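Local coordinates for nitrate regulatory protein (Klebsiella oxytoca, PDB 4AKK) that responds to nitrate and nitrite and binds the terminator in the nasF operon leader RNA to bring about transcription antitermination, at residues A[128-133]-A[163-168]; A[139-144]-A[157-162]; A[376-379]-A[384-387]; A[393-398]-A[404-409]. All blocks are in the same frame, centred on the assembly; numbering follows the deposited sequence.

Contact 1: residues A[128-133]-A[163-168]; sequences IACAVW and IRHLLN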
loop_
_atom_site.group_PDB
_atom_site.type_symbol
_atom_site.label_atom_id
_atom_site.label_comp_id
_atom_site.label_asym_id
_atom_site.label_seq_id
_atom_site.Cartn_x
_atom_site.Cartn_y
_atom_site.Cartn_z
ATOM N N ILE A 128 -1.274 -20.052 -6.213
ATOM C CA ILE A 128 -1.730 -21.420 -6.028
ATOM C C ILE A 128 -0.599 -22.432 -6.267
ATOM O O ILE A 128 -0.428 -23.369 -5.493
ATOM C CB ILE A 128 -2.951 -21.712 -6.930
ATOM C CG1 ILE A 128 -4.160 -20.899 -6.445
ATOM C CG2 ILE A 128 -3.284 -23.203 -6.936
ATOM C CD1 ILE A 128 -5.257 -20.762 -7.468
ATOM N N ALA A 129 0.180 -22.241 -7.327
ATOM C CA ALA A 129 1.306 -23.141 -7.592
ATOM C C ALA A 129 2.269 -23.158 -6.414
ATOM O O ALA A 129 2.732 -24.210 -5.996
ATOM C CB ALA A 129 2.042 -22.753 -8.880
ATOM N N CYS A 130 2.561 -21.978 -5.881
ATOM C CA CYS A 130 3.481 -21.846 -4.753
ATOM C C CYS A 130 2.973 -22.626 -3.543
ATOM O O CYS A 130 3.698 -23.437 -2.967
ATOM C CB CYS A 130 3.637 -20.368 -4.398
ATOM S SG CYS A 130 5.084 -19.939 -3.414
ATOM N N ALA A 131 1.721 -22.379 -3.165
ATOM C CA ALA A 131 1.094 -23.074 -2.036
ATOM C C ALA A 131 1.045 -24.589 -2.247
ATOM O O ALA A 131 1.369 -25.361 -1.350
ATOM C CB ALA A 131 -0.309 -22.515 -1.778
ATOM N N VAL A 132 0.658 -25.014 -3.445
ATOM C CA VAL A 132 0.597 -26.441 -3.762
ATOM C C VAL A 132 1.983 -27.097 -3.871
ATOM O O VAL A 132 2.115 -28.312 -3.723
ATOM C CB VAL A 132 -0.216 -26.676 -5.052
ATOM C CG1 VAL A 132 0.006 -28.073 -5.593
ATOM C CG2 VAL A 132 -1.696 -26.433 -4.780
ATOM N N TRP A 133 3.013 -26.294 -4.124
ATOM C CA TRP A 133 4.380 -26.805 -4.221
ATOM C C TRP A 133 4.884 -27.331 -2.881
ATOM O O TRP A 133 5.549 -28.363 -2.822
ATOM C CB TRP A 133 5.318 -25.718 -4.753
ATOM C CG TRP A 133 6.776 -26.075 -4.711
ATOM C CD1 TRP A 133 7.591 -26.063 -3.616
ATOM C CD2 TRP A 133 7.597 -26.473 -5.815
ATOM N NE1 TRP A 133 8.864 -26.439 -3.967
ATOM C CE2 TRP A 133 8.894 -26.695 -5.313
ATOM C CE3 TRP A 133 7.359 -26.666 -7.180
ATOM C CZ2 TRP A 133 9.950 -27.101 -6.127
ATOM C CZ3 TRP A 133 8.410 -27.070 -7.987
ATOM C CH2 TRP A 133 9.688 -27.284 -7.458
ATOM N N ILE A 163 1.637 -22.507 5.690
ATOM C CA ILE A 163 0.518 -21.653 6.061
ATOM C C ILE A 163 0.524 -20.288 5.369
ATOM O O ILE A 163 -0.514 -19.810 4.895
ATOM C CB ILE A 163 0.441 -21.482 7.608
ATOM C CG1 ILE A 163 -0.029 -22.801 8.246
ATOM C CG2 ILE A 163 -0.514 -20.340 7.962
ATOM C CD1 ILE A 163 0.196 -22.906 9.767
ATOM N N ARG A 164 1.690 -19.662 5.306
ATOM C CA ARG A 164 1.805 -18.336 4.706
ATOM C C ARG A 164 1.473 -18.309 3.207
ATOM O O ARG A 164 0.828 -17.376 2.718
ATOM C CB ARG A 164 3.211 -17.775 4.939
ATOM C CG ARG A 164 3.514 -16.501 4.143
ATOM C CD ARG A 164 4.803 -15.856 4.620
ATOM N NE ARG A 164 5.895 -16.820 4.644
ATOM C CZ ARG A 164 6.721 -17.035 3.625
ATOM N NH1 ARG A 164 6.591 -16.334 2.500
ATOM N NH2 ARG A 164 7.686 -17.939 3.741
ATOM N N HIS A 165 1.922 -19.322 2.476
ATOM C CA HIS A 165 1.607 -19.416 1.053
ATOM C C HIS A 165 0.135 -19.724 0.795
ATOM O O HIS A 165 -0.417 -19.309 -0.215
ATOM C CB HIS A 165 2.500 -20.437 0.366
ATOM C CG HIS A 165 3.938 -20.033 0.342
ATOM N ND1 HIS A 165 4.531 -18.897 -0.092
ATOM C CD2 HIS A 165 4.946 -20.820 0.854
ATOM C CE1 HIS A 165 5.875 -19.027 0.148
ATOM N NE2 HIS A 165 6.101 -20.196 0.717
ATOM N N LEU A 166 -0.496 -20.434 1.720
ATOM C CA LEU A 166 -1.921 -20.722 1.599
ATOM C C LEU A 166 -2.688 -19.431 1.790
ATOM O O LEU A 166 -3.574 -19.114 1.010
ATOM C CB LEU A 166 -2.362 -21.763 2.629
ATOM C CG LEU A 166 -1.971 -23.193 2.272
ATOM C CD1 LEU A 166 -2.193 -24.118 3.458
ATOM C CD2 LEU A 166 -2.760 -23.660 1.042
ATOM N N LEU A 167 -2.320 -18.689 2.830
ATOM C CA LEU A 167 -2.929 -17.402 3.138
ATOM C C LEU A 167 -2.750 -16.368 2.031
ATOM O O LEU A 167 -3.648 -15.566 1.793
ATOM C CB LEU A 167 -2.365 -16.843 4.449
ATOM C CG LEU A 167 -2.807 -17.547 5.730
ATOM C CD1 LEU A 167 -2.235 -16.840 6.952
ATOM C CD2 LEU A 167 -4.320 -17.614 5.814
ATOM N N ASN A 168 -1.595 -16.390 1.365
ATOM C CA ASN A 168 -1.308 -15.460 0.278
ATOM C C ASN A 168 -2.222 -15.673 -0.922
ATOM O O ASN A 168 -2.303 -14.823 -1.804
ATOM C CB ASN A 168 0.163 -15.549 -0.185
ATOM C CG ASN A 168 1.151 -15.026 0.853
ATOM O OD1 ASN A 168 0.773 -14.343 1.800
ATOM N ND2 ASN A 168 2.431 -15.357 0.672
#
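Cys-130 and Ala-131 meet His-165 and Leu-166 where helices 122-134 and 152-167 run antiparallel inside the all-helical nitrate-sensing (NIT) domain. Over these segments the axes approach to 8.3 Å at a signed crossing angle of -154°, and the CA atoms of Ala-131 and His-165 lie only 4.8 Å apart, a closeness that the small alanine allows. Its CB rests on the backbone of the other helix, 3.6 Å from His-165 O, and also touches one methyl of Leu-166, with 3.9 Å between CB and CD2. His-165 in turn places its CB against Ala-131 CA, and one face of its ring is turned to the sulfur of Cys-130. No hydrogen bond joins the two segments.

Further out, Leu-166 reaches Leu-69 and Leu-73 of helix 56-85, while Val-132 packs on Tyr-110 and Leu-113. The second subunit comes in as well: its Val-38 packs on Val-132 and its Ala-332 on His-165. The imidazole has another aromatic neighbour, Tyr-134, with the ring planes nearly parallel.

Cys-130 turns its sulfur anti to the backbone N (chi1 -161°), which carries SG over one face of the imidazole in a sulfur-aromatic contact, displaced toward the rim and 3.5 Å from ND1.

Contact 2: residues A[139-144]-A[157-162]; sequences AALRKR and GQFSRI. With EDO (1,2-ethanediol), chain E.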
loop_
_atom_site.group_PDB
_atom_site.type_symbol
_atom_site.label_atom_id
_atom_site.label_comp_id
_atom_site.label_asym_id
_atom_site.label_seq_id
_atom_site.Cartn_x
_atom_site.Cartn_y
_atom_site.Cartn_z
ATOM N N ALA A 139 4.587 -34.862 4.349
ATOM C CA ALA A 139 4.952 -36.228 4.714
ATOM C C ALA A 139 6.361 -36.297 5.314
ATOM O O ALA A 139 6.561 -36.878 6.376
ATOM C CB ALA A 139 4.824 -37.161 3.518
ATOM N N ALA A 140 7.330 -35.693 4.637
ATOM C CA ALA A 140 8.709 -35.684 5.124
ATOM C C ALA A 140 8.827 -34.984 6.478
ATOM O O ALA A 140 9.520 -35.464 7.382
ATOM C CB ALA A 140 9.619 -35.030 4.113
ATOM N N LEU A 141 8.144 -33.851 6.611
ATOM C CA LEU A 141 8.176 -33.081 7.848
ATOM C C LEU A 141 7.633 -33.893 9.023
ATOM O O LEU A 141 8.212 -33.895 10.107
ATOM C CB LEU A 141 7.383 -31.782 7.685
ATOM C CG LEU A 141 7.080 -30.927 8.919
ATOM C CD1 LEU A 141 8.380 -30.490 9.593
ATOM C CD2 LEU A 141 6.228 -29.714 8.520
ATOM N N ARG A 142 6.519 -34.577 8.801
ATOM C CA ARG A 142 5.898 -35.377 9.857
ATOM C C ARG A 142 6.806 -36.500 10.347
ATOM O O ARG A 142 6.923 -36.740 11.553
ATOM C CB ARG A 142 4.563 -35.947 9.382
ATOM C CG ARG A 142 3.487 -34.892 9.251
ATOM C CD ARG A 142 2.437 -35.295 8.249
ATOM N NE ARG A 142 1.245 -34.463 8.382
ATOM C CZ ARG A 142 0.191 -34.544 7.584
ATOM N NH1 ARG A 142 0.177 -35.422 6.587
ATOM N NH2 ARG A 142 -0.850 -33.755 7.789
ATOM N N LYS A 143 7.446 -37.189 9.410
ATOM C CA LYS A 143 8.376 -38.248 9.776
ATOM C C LYS A 143 9.469 -37.708 10.699
ATOM O O LYS A 143 9.769 -38.297 11.737
ATOM C CB LYS A 143 8.995 -38.890 8.535
ATOM C CG LYS A 143 9.923 -40.048 8.876
ATOM C CD LYS A 143 10.357 -40.821 7.641
ATOM C CE LYS A 143 11.279 -41.977 8.021
ATOM N NZ LYS A 143 12.029 -42.492 6.842
ATOM N N ARG A 144 10.047 -36.572 10.339
ATOM C CA ARG A 144 11.071 -35.979 11.189
ATOM C C ARG A 144 10.492 -35.582 12.523
ATOM O O ARG A 144 11.155 -35.730 13.544
ATOM C CB ARG A 144 11.732 -34.774 10.521
ATOM C CG ARG A 144 12.739 -35.183 9.468
ATOM C CD ARG A 144 13.616 -34.038 9.022
ATOM N NE ARG A 144 14.544 -34.501 7.995
ATOM C CZ ARG A 144 15.681 -35.136 8.249
ATOM N NH1 ARG A 144 16.049 -35.369 9.507
ATOM N NH2 ARG A 144 16.454 -35.531 7.246
ATOM N N GLY A 157 8.776 -23.404 11.861
ATOM C CA GLY A 157 9.020 -22.600 10.672
ATOM C C GLY A 157 8.476 -23.214 9.393
ATOM O O GLY A 157 7.944 -22.514 8.550
ATOM N N GLN A 158 8.612 -24.524 9.240
ATOM C CA GLN A 158 8.135 -25.188 8.029
ATOM C C GLN A 158 6.601 -25.241 7.947
ATOM O O GLN A 158 6.029 -25.033 6.878
ATOM C CB GLN A 158 8.753 -26.584 7.889
ATOM C CG GLN A 158 10.277 -26.554 7.790
ATOM C CD GLN A 158 10.878 -27.913 7.477
ATOM O OE1 GLN A 158 10.031 -28.865 7.085
ATOM N NE2 GLN A 158 12.091 -28.106 7.586
ATOM N N PHE A 159 5.938 -25.506 9.069
ATOM C CA PHE A 159 4.483 -25.378 9.117
ATOM C C PHE A 159 4.078 -23.942 8.776
ATOM O O PHE A 159 3.177 -23.714 7.970
ATOM C CB PHE A 159 3.931 -25.760 10.492
ATOM C CG PHE A 159 3.829 -27.240 10.717
ATOM C CD1 PHE A 159 2.938 -28.005 9.984
ATOM C CD2 PHE A 159 4.632 -27.867 11.649
ATOM C CE1 PHE A 159 2.850 -29.372 10.180
ATOM C CE2 PHE A 159 4.553 -29.232 11.848
ATOM C CZ PHE A 159 3.663 -29.984 11.113
ATOM N N SER A 160 4.754 -22.975 9.396
ATOM C CA SER A 160 4.424 -21.578 9.188
ATOM C C SER A 160 4.550 -21.182 7.723
ATOM O O SER A 160 3.788 -20.352 7.246
ATOM C CB SER A 160 5.320 -20.680 10.041
ATOM O OG SER A 160 5.091 -20.906 11.418
ATOM N N ARG A 161 5.537 -21.748 7.027
ATOM C CA ARG A 161 5.767 -21.431 5.618
ATOM C C ARG A 161 4.654 -21.976 4.711
ATOM O O ARG A 161 4.200 -21.289 3.799
ATOM C CB ARG A 161 7.127 -21.958 5.160
ATOM C CG ARG A 161 7.318 -21.893 3.651
ATOM C CD ARG A 161 8.721 -22.288 3.242
ATOM N NE ARG A 161 9.005 -23.687 3.547
ATOM C CZ ARG A 161 10.132 -24.309 3.218
ATOM N NH1 ARG A 161 11.084 -23.658 2.561
ATOM N NH2 ARG A 161 10.306 -25.584 3.544
ATOM N N ILE A 162 4.220 -23.209 4.963
ATOM C CA ILE A 162 3.090 -23.768 4.234
ATOM C C ILE A 162 1.853 -22.895 4.441
ATOM O O ILE A 162 1.130 -22.565 3.499
ATOM C CB ILE A 162 2.782 -25.200 4.700
ATOM C CG1 ILE A 162 3.918 -26.141 4.288
ATOM C CG2 ILE A 162 1.455 -25.682 4.108
ATOM C CD1 ILE A 162 3.804 -27.540 4.853
HETATM C C1 EDO E . 0.182 -35.291 3.272
HETATM O O1 EDO E . -1.235 -35.193 3.072
HETATM C C2 EDO E . 0.934 -34.914 1.998
HETATM O O2 EDO E . 2.279 -35.420 2.068
#
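Leu-141 of helix 138-147 meets Gln-158 and Phe-159 of helix 152-167, the following helix in this part of the NIT domain. The two helices make a hairpin around a short connection, and the CB of the leucine is directed toward the other helix. CB is the first atom to meet the other side, lying 4.0 Å from Gln-158 OE1. CG, set anti to the backbone N (chi1 170°), comes within 4.2 Å of Phe-159 CZ and divides the side chain between two different surfaces. CD1 takes the amide end of the glutamine: it stands 3.4 Å from the atom named OE1 in Gln-158, as the leucine and the extended glutamine run alongside each other, head to tail. CD2 takes the aromatic surface. It sits 3.6 Å from the centroid of the Phe-159 ring and only 9° off the normal, a well-centred CH-pi contact, with CZ the nearest ring atom at 3.7 Å.

Phe-159 is itself packed on Glu-76, Arg-77 and Ser-80 of helix 56-85, and Ile-150 of the connection also touches Leu-141. Next along the first helix, Arg-142 spends its charge elsewhere, in salt bridges to Glu-76 and Asp-103. An ethanediol, probably from the crystallisation liquor, lies near its NH1, hydrogen-bonded to Asp-103 and weakly to Ala-139 N.

With no hydrogen bond between these segments, the contact is apolar and CH-pi in character. The glutamine amide touches the leucine at the margin, while the buried methyl is turned squarely onto the ring.

Contact 3: residues A[376-379]-A[384-387]; sequences VLMT and QEEQ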
loop_
_atom_site.group_PDB
_atom_site.type_symbol
_atom_site.label_atom_id
_atom_site.label_comp_id
_atom_site.label_asym_id
_atom_site.label_seq_id
_atom_site.Cartn_x
_atom_site.Cartn_y
_atom_site.Cartn_z
ATOM N N VAL A 376 19.998 6.421 20.565
ATOM C CA VAL A 376 19.503 7.777 20.772
ATOM C C VAL A 376 19.050 7.970 22.211
ATOM O O VAL A 376 19.365 8.981 22.836
ATOM C CB VAL A 376 18.347 8.134 19.813
ATOM C CG1 VAL A 376 17.616 9.388 20.301
ATOM C CG2 VAL A 376 18.876 8.328 18.390
ATOM N N LEU A 377 18.303 7.001 22.730
ATOM C CA LEU A 377 17.850 7.044 24.115
ATOM C C LEU A 377 19.019 6.893 25.090
ATOM O O LEU A 377 19.033 7.502 26.157
ATOM C CB LEU A 377 16.799 5.959 24.370
ATOM C CG LEU A 377 15.513 6.065 23.540
ATOM C CD1 LEU A 377 14.608 4.873 23.750
ATOM C CD2 LEU A 377 14.784 7.354 23.863
ATOM N N MET A 378 20.003 6.086 24.719
ATOM C CA MET A 378 21.144 5.848 25.590
ATOM C C MET A 378 22.004 7.104 25.736
ATOM O O MET A 378 22.614 7.332 26.782
ATOM C CB MET A 378 21.972 4.664 25.088
ATOM C CG MET A 378 21.343 3.300 25.386
ATOM S SD MET A 378 22.015 1.963 24.377
ATOM C CE MET A 378 23.694 1.840 24.989
ATOM N N THR A 379 22.025 7.927 24.691
ATOM C CA THR A 379 22.889 9.103 24.643
ATOM C C THR A 379 22.221 10.378 25.153
ATOM O O THR A 379 22.751 11.066 26.024
ATOM C CB THR A 379 23.372 9.362 23.215
ATOM O OG1 THR A 379 24.130 8.238 22.758
ATOM C CG2 THR A 379 24.228 10.612 23.167
ATOM N N GLN A 384 20.002 2.989 30.155
ATOM C CA GLN A 384 20.752 1.756 29.955
ATOM C C GLN A 384 20.194 1.058 28.716
ATOM O O GLN A 384 19.074 1.333 28.303
ATOM C CB GLN A 384 20.624 0.848 31.179
ATOM C CG GLN A 384 20.874 1.557 32.506
ATOM C CD GLN A 384 22.260 2.173 32.579
ATOM O OE1 GLN A 384 23.264 1.499 32.342
ATOM N NE2 GLN A 384 22.324 3.463 32.911
ATOM N N GLU A 385 20.966 0.152 28.128
ATOM C CA GLU A 385 20.552 -0.482 26.880
ATOM C C GLU A 385 19.227 -1.244 26.993
ATOM O O GLU A 385 18.338 -1.084 26.153
ATOM C CB GLU A 385 21.645 -1.403 26.341
ATOM C CG GLU A 385 21.294 -1.997 24.994
ATOM C CD GLU A 385 22.371 -2.907 24.450
ATOM O OE1 GLU A 385 23.413 -3.073 25.122
ATOM O OE2 GLU A 385 22.171 -3.459 23.346
ATOM N N GLU A 386 19.099 -2.077 28.020
ATOM C CA GLU A 386 17.864 -2.827 28.229
ATOM C C GLU A 386 16.716 -1.860 28.500
ATOM O O GLU A 386 15.626 -2.007 27.951
ATOM C CB GLU A 386 18.019 -3.839 29.373
ATOM C CG GLU A 386 16.707 -4.524 29.785
ATOM C CD GLU A 386 16.212 -5.521 28.746
ATOM O OE1 GLU A 386 16.884 -5.679 27.703
ATOM O OE2 GLU A 386 15.157 -6.153 28.973
ATOM N N GLN A 387 16.977 -0.855 29.331
ATOM C CA GLN A 387 15.992 0.176 29.629
ATOM C C GLN A 387 15.507 0.850 28.344
ATOM O O GLN A 387 14.314 1.109 28.167
ATOM C CB GLN A 387 16.606 1.219 30.564
ATOM C CG GLN A 387 15.673 2.365 30.955
ATOM C CD GLN A 387 16.364 3.394 31.844
ATOM O OE1 GLN A 387 17.588 3.363 32.016
ATOM N NE2 GLN A 387 15.584 4.311 32.411
#
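Met-378 packs on CA and CB of Glu-385, and the flat carboxylate at the far end of that glutamate is directed away from the methionine, into a salt bridge between OE2 and Lys-374 NZ. In the flat amide of Gln-387, OE1 turns back to the N-cap residue: it accepts the backbone N-H of Gln-384 at 3.1 Å, nearly straight at 162°, with the donor tilted 30° from the carbonyl plane. Gln-384 is the N-cap of helix 385-399 and Gln-387 its N3 residue, so this bond is one half of a capping box.

Across the gap Met-378 makes the contact, chiefly through SD and CE. Met-378 SD lies 3.8 Å from Glu-385 CA and 3.9 Å from its CB. The terminal methyl CE bends back at chi3 (68°) to reach Glu-385 CB at 4.1 Å. Nearer the root of the side chain, Met-378 CG stands 4.2 Å from the carbonyl carbon of Gln-384. The sulfur therefore lies against the first turn of the helix. The contact lies at the protein surface.

In the ANTAR domain it closes the corner between helix 360-380 and helix 385-399, with only a short link between them. Met-378 continues onto Ala-388 in the second helix. Its neighbour Leu-377 faces the interior, packing on Leu-392 and on Leu-410 of helix 403-412, and it also touches Leu-416 of the second subunit.

Contact 4: residues A[393-398]-A[404-409]; sequences RKMAMD and VEIARA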
loop_
_atom_site.group_PDB
_atom_site.type_symbol
_atom_site.label_atom_id
_atom_site.label_comp_id
_atom_site.label_asym_id
_atom_site.label_seq_id
_atom_site.Cartn_x
_atom_site.Cartn_y
_atom_site.Cartn_z
ATOM N N ARG A 393 9.532 -0.631 23.365
ATOM C CA ARG A 393 8.451 -1.622 23.415
ATOM C C ARG A 393 7.226 -1.038 24.105
ATOM O O ARG A 393 6.086 -1.246 23.667
ATOM C CB ARG A 393 8.925 -2.915 24.104
ATOM C CG ARG A 393 7.830 -3.774 24.784
ATOM C CD ARG A 393 6.918 -4.518 23.798
ATOM N NE ARG A 393 6.004 -5.452 24.468
ATOM C CZ ARG A 393 5.113 -6.227 23.851
ATOM N NH1 ARG A 393 4.989 -6.181 22.534
ATOM N NH2 ARG A 393 4.339 -7.059 24.554
ATOM N N LYS A 394 7.468 -0.275 25.165
ATOM C CA LYS A 394 6.381 0.373 25.882
ATOM C C LYS A 394 5.646 1.349 24.976
ATOM O O LYS A 394 4.421 1.309 24.891
ATOM C CB LYS A 394 6.892 1.093 27.132
ATOM C CG LYS A 394 5.785 1.778 27.930
ATOM C CD LYS A 394 6.316 2.407 29.213
ATOM C CE LYS A 394 7.622 3.164 28.967
ATOM N NZ LYS A 394 7.490 4.266 27.963
ATOM N N MET A 395 6.387 2.226 24.300
ATOM C CA MET A 395 5.754 3.199 23.402
ATOM C C MET A 395 4.952 2.499 22.302
ATOM O O MET A 395 3.929 3.003 21.864
ATOM C CB MET A 395 6.784 4.160 22.793
ATOM C CG MET A 395 6.964 5.475 23.561
ATOM S SD MET A 395 8.301 6.526 22.915
ATOM C CE MET A 395 9.697 5.618 23.546
ATOM N N ALA A 396 5.416 1.323 21.883
ATOM C CA ALA A 396 4.775 0.582 20.801
ATOM C C ALA A 396 3.421 0.020 21.222
ATOM O O ALA A 396 2.486 0.035 20.438
ATOM C CB ALA A 396 5.680 -0.536 20.314
ATOM N N MET A 397 3.343 -0.499 22.449
ATOM C CA MET A 397 2.092 -0.971 23.033
ATOM C C MET A 397 1.124 0.195 23.173
ATOM O O MET A 397 -0.022 0.120 22.736
ATOM C CB MET A 397 2.322 -1.599 24.419
ATOM C CG MET A 397 3.163 -2.890 24.450
ATOM S SD MET A 397 3.278 -3.714 26.074
ATOM C CE MET A 397 4.328 -2.596 26.987
ATOM N N ASP A 398 1.599 1.275 23.783
ATOM C CA ASP A 398 0.748 2.416 24.090
ATOM C C ASP A 398 0.237 3.098 22.826
ATOM O O ASP A 398 -0.871 3.612 22.800
ATOM C CB ASP A 398 1.487 3.425 24.976
ATOM C CG ASP A 398 1.774 2.883 26.373
ATOM O OD1 ASP A 398 1.393 1.724 26.661
ATOM O OD2 ASP A 398 2.378 3.619 27.187
ATOM N N VAL A 404 9.568 -1.153 15.324
ATOM C CA VAL A 404 10.347 -0.526 14.262
ATOM C C VAL A 404 9.727 0.798 13.822
ATOM O O VAL A 404 10.447 1.725 13.444
ATOM C CB VAL A 404 10.595 -1.457 13.051
ATOM C CG1 VAL A 404 9.285 -1.861 12.381
ATOM C CG2 VAL A 404 11.556 -0.786 12.060
ATOM N N GLU A 405 8.400 0.891 13.907
ATOM C CA GLU A 405 7.686 2.141 13.610
ATOM C C GLU A 405 7.974 3.202 14.663
ATOM O O GLU A 405 8.180 4.357 14.340
ATOM C CB GLU A 405 6.178 1.903 13.493
ATOM C CG GLU A 405 5.778 1.064 12.293
ATOM C CD GLU A 405 4.332 0.584 12.367
ATOM O OE1 GLU A 405 3.801 0.462 13.493
ATOM O OE2 GLU A 405 3.726 0.323 11.301
ATOM N N ILE A 406 7.999 2.803 15.927
ATOM C CA ILE A 406 8.412 3.709 16.993
ATOM C C ILE A 406 9.830 4.180 16.744
ATOM O O ILE A 406 10.143 5.351 16.925
ATOM C CB ILE A 406 8.400 3.007 18.368
ATOM C CG1 ILE A 406 6.988 2.536 18.726
ATOM C CG2 ILE A 406 9.010 3.920 19.440
ATOM C CD1 ILE A 406 5.917 3.629 18.627
ATOM N N ALA A 407 10.693 3.248 16.345
ATOM C CA ALA A 407 12.099 3.550 16.124
ATOM C C ALA A 407 12.265 4.552 15.003
ATOM O O ALA A 407 13.050 5.503 15.116
ATOM C CB ALA A 407 12.882 2.273 15.801
ATOM N N ARG A 408 11.539 4.313 13.912
ATOM C CA ARG A 408 11.542 5.198 12.768
ATOM C C ARG A 408 11.029 6.562 13.178
ATOM O O ARG A 408 11.604 7.572 12.797
ATOM C CB ARG A 408 10.685 4.641 11.637
ATOM C CG ARG A 408 11.363 3.551 10.836
ATOM C CD ARG A 408 10.617 3.259 9.537
ATOM N NE ARG A 408 11.228 2.150 8.816
ATOM C CZ ARG A 408 10.671 0.952 8.664
ATOM N NH1 ARG A 408 9.470 0.704 9.163
ATOM N NH2 ARG A 408 11.316 0.004 7.998
ATOM N N ALA A 409 9.952 6.600 13.959
ATOM C CA ALA A 409 9.428 7.888 14.404
ATOM C C ALA A 409 10.495 8.698 15.142
ATOM O O ALA A 409 10.640 9.888 14.906
ATOM C CB ALA A 409 8.180 7.716 15.278
#
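Ala-396, whose CA and CB touch Ile-406, follows Arg-393 by one helical turn. Arg-393 O accepts Met-397 N at 3.1 Å, the regular helical bond, and Ala-396 N weakly at 3.2 Å. No hydrogen bond crosses between the segments, and what passes between helix 385-399 and helix 403-412, successive helices of the ANTAR domain, is apolar.

Ile-406 makes the crossing, and its two branches meet different residues first. CG1 drops onto the alanine, 3.6 Å from Ala-396 CA and 3.7 Å from its CB. From there chi2 (-52°) folds CD1 to the side, alongside the backbone of the opposite helix, where it lies 3.8 Å from Met-395 O and also nears Ala-396 CA. CG2, anti to the backbone N, meets Met-395 CB at 4.0 Å. The isoleucine thus straddles two consecutive residues, touching the main chain as much as the side chains, and the small methyl of the alanine leaves the backbone accessible to it.

Met-403 also packs on Ala-396 from the start of helix 403-412. The second subunit adds Leu-416, against Met-395, and Thr-412, against Ile-406. Since no hydrogen bond or ion pair links the segments, their cohesion rests on the hydrophobic effect and on shape: a branched side chain packed on Met-395 and Ala-396, main chain included, and buried partly by the dimer partner.

In the fold
Contacts 1 and 2 belong to the NIT domain and share helix 152-167; their centres are 14 Å apart, and contact 2 is nested along the chain inside the loop closed by contact 1. Contacts 3 and 4 follow in series in the ANTAR domain, share helix 385-399 and are likewise 14 Å apart between centres. The two groups do not touch: contacts 1 and 4 have centres 32 Å apart and nearest atoms about 17 Å apart, on opposite sides of the chain's centre. Contacts 1, 3 and 4 reach the second subunit, so dimer packing involves both domains. One chain thus carries the NIT nitrate receptor and the ANTAR RNA-binding effector.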